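Local atomic coordinates of ectonucleotide pyrophosphatase/phosphodiesterase family member 5 (Mus musculus, PDB entry 5VEO), a protein that probably hydrolyses phosphodiester or pyrophosphate bonds in nucleotide-derived substrates outside the cell, as a zinc-dependent ectoenzyme of the nucleotide pyrophosphatase/phosphodiesterase family. Residues Gly44-Gln49 with Asn348-Ala353; Leu219-Asp224 with Ile337-Gly342. The protein carries 1 engineered substitution. One frame throughout, in Å; residues are numbered along the deposited sequence.

In the fold
Both contacts belong to one mixed beta sheet, in the order 218-222, 338-341, 45-51, 349-355, with the last strand at its edge. Interaction 2 pairs the first two of these strands antiparallel, and all its touching residues are buried; interaction 1 pairs the last two in parallel and is only partly buried. Their centres lie 10 Å apart; strands 338-341 and 45-51 are neighbours and join the two contacts, Val45 N lying 2.9 Å from Ala340 O in a probable hydrogen bond. Chemistry follows place: interaction 2 joins antiparallel backbone bonds to aliphatic and aromatic packing and runs on to a zinc-binding aspartate, whereas interaction 1 adds an amide-carboxylate bond near the surface and approaches a glycan.

Interaction 1: Gly44-Gln49 with Asn348-Ala353; sequences GVHVNQ and NFTKEA. With NAG (2-acetamido-2-deoxy-beta-D-glucopyranose), chain G.
The amide of Asn48 meets the carboxylate of Glu352 because two different torsions turn the side chains into each other's path: Asn48 puts CG anti to its carbonyl carbon (chi1 -79°), while Glu352 extends at chi1 and then folds back at chi2 (58°). The two side chains cross at about a right angle. Asn48 ND2 donates to Glu352 OE1 over 2.9 Å, nearly in its own amide plane but from above the carboxylate plane. Glu352 OE2, the other branch, lies 4.0 Å from Gln49 CG, so the carboxylate spans two consecutive residues of the opposing segment. A leucine in place of Asn48 would probably leave Glu352 OE1 without this N-H donor and the carboxylate freer to turn.

These groups sit where both chains turn a corner, at a break within a parallel strand pair; before it, the axes of 45-47 and 349-351 come within 4.7 Å of each other, and the pairing resumes at Gln49 with Ala353. The register follows from the backbone bonds: Phe349 N to Gly44 O and Lys351 N to His46 O are nearly straight, the bond from His46 N to Phe349 O is weak, Asn48 N reaches Lys351 O at 2.9 Å, and Gln49 N to Glu352 O, 2.8 Å, bridges the corner. Strand 349-355 thereby forms the edge of the central sheet of this alkaline-phosphatase-like fold, with strand 338-341 on the other flank of 45-51.

On the face carrying Val45, Val47, Phe349 and Lys351, Val45 CG1 touches the edge of the Phe349 ring, 4.0 Å from CD2. Arg346 makes a cation-pi contact with that ring. Val47 lies alongside the start of Lys351, CG2 to CB 4.1 Å; the lysine NZ continues to Asp383 and the carbonyl of Asn380. Beyond the corner, Ala353 O approaches the glycan carbon NAG C8 at 3.4 Å.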
loop_
_atom_site.group_PDB
_atom_site.type_symbol
_atom_site.label_atom_id
_atom_site.label_comp_id
_atom_site.label_asym_id
_atom_site.label_seq_id
_atom_site.Cartn_x
_atom_site.Cartn_y
_atom_site.Cartn_z
ATOM N N GLY A 44 4.006 -22.129 -7.411
ATOM C CA GLY A 44 4.657 -20.834 -7.423
ATOM C C GLY A 44 5.452 -20.570 -6.157
ATOM O O GLY A 44 5.991 -21.494 -5.537
ATOM N N VAL A 45 5.540 -19.288 -5.793
ATOM C CA VAL A 45 6.353 -18.847 -4.673
ATOM C C VAL A 45 5.467 -18.128 -3.665
ATOM O O VAL A 45 4.418 -17.574 -3.997
ATOM C CB VAL A 45 7.522 -17.926 -5.086
ATOM C CG1 VAL A 45 8.484 -18.631 -6.050
ATOM C CG2 VAL A 45 7.015 -16.632 -5.710
ATOM N N HIS A 46 5.936 -18.116 -2.419
ATOM C CA HIS A 46 5.204 -17.540 -1.294
ATOM C C HIS A 46 6.236 -17.002 -0.316
ATOM O O HIS A 46 7.210 -17.693 -0.029
ATOM C CB HIS A 46 4.317 -18.622 -0.652
ATOM C CG HIS A 46 3.542 -18.193 0.561
ATOM N ND1 HIS A 46 3.215 -19.089 1.557
ATOM C CD2 HIS A 46 3.012 -17.001 0.937
ATOM C CE1 HIS A 46 2.522 -18.468 2.497
ATOM N NE2 HIS A 46 2.375 -17.204 2.142
ATOM N N VAL A 47 6.064 -15.763 0.143
ATOM C CA VAL A 47 6.953 -15.158 1.129
ATOM C C VAL A 47 6.152 -14.955 2.412
ATOM O O VAL A 47 5.130 -14.267 2.400
ATOM C CB VAL A 47 7.544 -13.830 0.633
ATOM C CG1 VAL A 47 8.398 -13.193 1.725
ATOM C CG2 VAL A 47 8.393 -14.056 -0.642
ATOM N N ASN A 48 6.626 -15.532 3.529
ATOM C CA ASN A 48 5.860 -15.445 4.775
ATOM C C ASN A 48 5.730 -14.014 5.295
ATOM O O ASN A 48 4.634 -13.588 5.691
ATOM C CB ASN A 48 6.508 -16.305 5.862
ATOM C CG ASN A 48 6.202 -17.768 5.715
ATOM O OD1 ASN A 48 5.219 -18.165 5.087
ATOM N ND2 ASN A 48 7.021 -18.598 6.376
ATOM N N GLN A 49 6.852 -13.293 5.407
ATOM C CA GLN A 49 6.910 -12.014 6.124
ATOM C C GLN A 49 7.499 -10.938 5.221
ATOM O O GLN A 49 8.716 -10.855 5.039
ATOM C CB GLN A 49 7.709 -12.132 7.417
ATOM C CG GLN A 49 6.937 -12.856 8.497
ATOM C CD GLN A 49 5.695 -12.083 8.973
ATOM O OE1 GLN A 49 5.796 -11.011 9.560
ATOM N NE2 GLN A 49 4.529 -12.615 8.689
ATOM N N ASN A 348 6.314 -24.280 -6.038
ATOM C CA ASN A 348 6.169 -24.877 -4.709
ATOM C C ASN A 348 7.288 -24.452 -3.752
ATOM O O ASN A 348 7.799 -25.261 -2.971
ATOM C CB ASN A 348 6.093 -26.406 -4.802
ATOM C CG ASN A 348 5.414 -27.011 -3.612
ATOM O OD1 ASN A 348 4.555 -26.376 -2.987
ATOM N ND2 ASN A 348 5.797 -28.237 -3.259
ATOM N N PHE A 349 7.641 -23.170 -3.782
ATOM C CA PHE A 349 8.767 -22.627 -3.036
ATOM C C PHE A 349 8.280 -21.605 -2.018
ATOM O O PHE A 349 7.482 -20.712 -2.350
ATOM C CB PHE A 349 9.779 -21.970 -3.973
ATOM C CG PHE A 349 10.927 -21.308 -3.263
ATOM C CD1 PHE A 349 11.869 -22.069 -2.569
ATOM C CD2 PHE A 349 11.072 -19.932 -3.276
ATOM C CE1 PHE A 349 12.936 -21.457 -1.924
ATOM C CE2 PHE A 349 12.138 -19.324 -2.646
ATOM C CZ PHE A 349 13.062 -20.089 -1.942
ATOM N N THR A 350 8.783 -21.718 -0.793
ATOM C CA THR A 350 8.450 -20.780 0.272
ATOM C C THR A 350 9.721 -20.143 0.796
ATOM O O THR A 350 10.684 -20.837 1.140
ATOM C CB THR A 350 7.698 -21.456 1.410
ATOM O OG1 THR A 350 6.545 -22.104 0.884
ATOM C CG2 THR A 350 7.247 -20.419 2.458
ATOM N N LYS A 351 9.690 -18.826 0.886
ATOM C CA LYS A 351 10.760 -17.992 1.392
ATOM C C LYS A 351 10.285 -17.287 2.662
ATOM O O LYS A 351 9.126 -16.873 2.754
ATOM C CB LYS A 351 11.134 -16.980 0.310
ATOM C CG LYS A 351 12.138 -15.990 0.694
ATOM C CD LYS A 351 12.537 -15.233 -0.528
ATOM C CE LYS A 351 13.261 -14.014 -0.148
ATOM N NZ LYS A 351 14.676 -14.264 0.072
ATOM N N GLU A 352 11.185 -17.101 3.636
ATOM C CA GLU A 352 10.727 -16.558 4.913
ATOM C C GLU A 352 10.376 -15.070 4.827
ATOM O O GLU A 352 9.337 -14.660 5.354
ATOM C CB GLU A 352 11.755 -16.798 6.009
ATOM C CG GLU A 352 11.371 -16.176 7.341
ATOM C CD GLU A 352 10.021 -16.657 7.895
ATOM O OE1 GLU A 352 9.542 -17.756 7.516
ATOM O OE2 GLU A 352 9.452 -15.925 8.739
ATOM N N ALA A 353 11.224 -14.242 4.196
ATOM C CA ALA A 353 11.066 -12.795 4.336
ATOM C C ALA A 353 11.530 -12.011 3.117
ATOM O O ALA A 353 12.415 -12.438 2.372
ATOM C CB ALA A 353 11.843 -12.276 5.554
HETATM C C1 NAG G . 15.473 -5.603 4.286
HETATM C C2 NAG G . 16.371 -6.867 4.227
HETATM C C3 NAG G . 17.489 -6.798 5.266
HETATM C C4 NAG G . 18.239 -5.480 5.170
HETATM C C5 NAG G . 17.259 -4.326 5.294
HETATM C C6 NAG G . 17.934 -2.982 5.203
HETATM C C7 NAG G . 15.267 -8.885 3.390
HETATM C C8 NAG G . 14.473 -10.098 3.756
HETATM N N2 NAG G . 15.600 -8.084 4.406
HETATM O O3 NAG G . 18.395 -7.873 5.042
HETATM O O4 NAG G . 19.203 -5.378 6.212
HETATM O O5 NAG G . 16.310 -4.399 4.223
HETATM O O6 NAG G . 18.278 -2.671 3.859
HETATM O O7 NAG G . 15.553 -8.610 2.208
#

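Interaction 2: Leu219-Asp224 with Ile337-Gly342; sequences LIVTSD and IFLAHG. With ZN (zinc ion), chain E.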
loop_
_atom_site.group_PDB
_atom_site.type_symbol
_atom_site.label_atom_id
_atom_site.label_comp_id
_atom_site.label_asym_id
_atom_site.label_seq_id
_atom_site.Cartn_x
_atom_site.Cartn_y
_atom_site.Cartn_z
ATOM N N LEU A 219 2.398 -13.633 -12.647
ATOM C CA LEU A 219 1.352 -13.083 -11.795
ATOM C C LEU A 219 1.897 -12.918 -10.379
ATOM O O LEU A 219 2.337 -13.893 -9.770
ATOM C CB LEU A 219 0.133 -14.002 -11.788
ATOM C CG LEU A 219 -0.981 -13.697 -10.799
ATOM C CD1 LEU A 219 -1.590 -12.326 -11.098
ATOM C CD2 LEU A 219 -2.033 -14.767 -10.850
ATOM N N ILE A 220 1.863 -11.699 -9.864
ATOM C CA ILE A 220 2.343 -11.397 -8.521
ATOM C C ILE A 220 1.132 -10.894 -7.760
ATOM O O ILE A 220 0.503 -9.922 -8.179
ATOM C CB ILE A 220 3.478 -10.361 -8.540
ATOM C CG1 ILE A 220 4.687 -10.921 -9.319
ATOM C CG2 ILE A 220 3.837 -9.921 -7.110
ATOM C CD1 ILE A 220 5.766 -9.942 -9.580
ATOM N N VAL A 221 0.785 -11.572 -6.662
ATOM C CA VAL A 221 -0.386 -11.231 -5.867
ATOM C C VAL A 221 0.115 -10.738 -4.515
ATOM O O VAL A 221 0.768 -11.488 -3.776
ATOM C CB VAL A 221 -1.342 -12.422 -5.698
ATOM C CG1 VAL A 221 -2.545 -12.029 -4.834
ATOM C CG2 VAL A 221 -1.789 -12.938 -7.065
ATOM N N THR A 222 -0.189 -9.496 -4.179
ATOM C CA THR A 222 0.302 -8.950 -2.924
ATOM C C THR A 222 -0.710 -7.939 -2.395
ATOM O O THR A 222 -1.897 -7.985 -2.741
ATOM C CB THR A 222 1.739 -8.415 -3.121
ATOM O OG1 THR A 222 2.323 -8.087 -1.851
ATOM C CG2 THR A 222 1.805 -7.218 -4.055
ATOM N N SER A 223 -0.257 -7.080 -1.496
ATOM C CA SER A 223 -1.117 -6.100 -0.855
ATOM C C SER A 223 -0.237 -4.991 -0.297
ATOM O O SER A 223 1.000 -5.048 -0.359
ATOM C CB SER A 223 -1.962 -6.766 0.229
ATOM O OG SER A 223 -2.938 -5.901 0.755
ATOM N N ASP A 224 -0.898 -3.967 0.222
ATOM C CA ASP A 224 -0.218 -2.814 0.790
ATOM C C ASP A 224 0.088 -2.956 2.279
ATOM O O ASP A 224 1.047 -2.350 2.752
ATOM C CB ASP A 224 -1.025 -1.534 0.539
ATOM C CG ASP A 224 -2.502 -1.619 0.925
ATOM O OD1 ASP A 224 -3.076 -2.710 1.189
ATOM O OD2 ASP A 224 -3.121 -0.512 0.953
ATOM N N ILE A 337 0.292 -10.173 2.411
ATOM C CA ILE A 337 0.605 -11.388 1.666
ATOM C C ILE A 337 1.539 -11.070 0.507
ATOM O O ILE A 337 1.539 -9.951 -0.047
ATOM C CB ILE A 337 -0.645 -12.075 1.089
ATOM C CG1 ILE A 337 -1.439 -11.081 0.232
ATOM C CG2 ILE A 337 -1.415 -12.794 2.139
ATOM C CD1 ILE A 337 -2.311 -11.702 -0.809
ATOM N N PHE A 338 2.296 -12.084 0.091
ATOM C CA PHE A 338 3.018 -12.046 -1.183
ATOM C C PHE A 338 3.122 -13.459 -1.741
ATOM O O PHE A 338 3.665 -14.358 -1.081
ATOM C CB PHE A 338 4.414 -11.442 -1.021
ATOM C CG PHE A 338 5.174 -11.322 -2.311
ATOM C CD1 PHE A 338 5.224 -10.114 -2.982
ATOM C CD2 PHE A 338 5.833 -12.419 -2.858
ATOM C CE1 PHE A 338 5.923 -10.000 -4.190
ATOM C CE2 PHE A 338 6.514 -12.312 -4.041
ATOM C CZ PHE A 338 6.560 -11.094 -4.713
ATOM N N LEU A 339 2.633 -13.646 -2.962
ATOM C CA LEU A 339 2.786 -14.917 -3.651
ATOM C C LEU A 339 2.843 -14.644 -5.146
ATOM O O LEU A 339 2.441 -13.580 -5.604
ATOM C CB LEU A 339 1.668 -15.900 -3.280
ATOM C CG LEU A 339 0.199 -15.694 -3.587
ATOM C CD1 LEU A 339 -0.576 -17.011 -3.368
ATOM C CD2 LEU A 339 -0.397 -14.575 -2.721
ATOM N N ALA A 340 3.361 -15.601 -5.906
ATOM C CA ALA A 340 3.486 -15.349 -7.338
ATOM C C ALA A 340 3.571 -16.658 -8.105
ATOM O O ALA A 340 3.949 -17.703 -7.567
ATOM C CB ALA A 340 4.708 -14.490 -7.633
ATOM N N HIS A 341 3.219 -16.571 -9.391
ATOM C CA HIS A 341 3.251 -17.709 -10.300
ATOM C C HIS A 341 3.638 -17.217 -11.679
ATOM O O HIS A 341 3.136 -16.191 -12.123
ATOM C CB HIS A 341 1.889 -18.391 -10.404
ATOM C CG HIS A 341 1.788 -19.332 -11.563
ATOM N ND1 HIS A 341 1.445 -18.911 -12.830
ATOM C CD2 HIS A 341 2.004 -20.666 -11.649
ATOM C CE1 HIS A 341 1.458 -19.951 -13.651
ATOM N NE2 HIS A 341 1.796 -21.024 -12.961
ATOM N N GLY A 342 4.516 -17.955 -12.357
ATOM C CA GLY A 342 4.759 -17.674 -13.749
ATOM C C GLY A 342 6.032 -18.315 -14.231
ATOM O O GLY A 342 6.768 -18.971 -13.484
HETATM ZN ZN ZN E . -4.805 -0.433 2.026
#
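Ile220 and Phe338 meet with their side chains at a slant: Ile220 CG2 lies 3.6 Å from Phe338 CE1 and also close to CZ. Thr222 takes the edge of the same ring, its OG1 near the ring plane and 3.7 Å from Phe338 CD1. With OG1 anti to the backbone N (chi1 -170°), the threonine hydroxyl is turned to the opposing chain and donates to Ile337 O over 2.7 Å, in the carbonyl plane. This bond satisfies a buried hydroxyl close to the end of strand 218-222. Ala340 completes the face, its CB 3.9 Å from Ile220 CG1.

Val221 and Leu339 instead lie side by side on the other face, pointing the same way, with Val221 CB 3.8 Å from Leu339 CD2. Ile337 adds its CD1 obliquely against Val221 CG1. The backbones that carry both faces run antiparallel, their directions 166° apart. Two hydrogen-bonded pairs fix the register, Leu219 with His341 and Val221 with Leu339; Val221 N to Leu339 O is 2.8 Å and nearly straight.

Past the strand end, Asp224 binds a zinc ion through OD2 at 2.0 Å, together with Asp22 and His225, and it also lines the AMP pocket; Gly23 N hydrogen-bonds its OD1. Ser223 OG is hydrogen-bonded to Phe21 O and Phe24 N. Strand 16-21 pairs with 218-222 on its other edge, helix 35-42 packs Phe37, Ile40 and Met41 onto Leu339, and helix 58-67 brings Leu65 to Thr222.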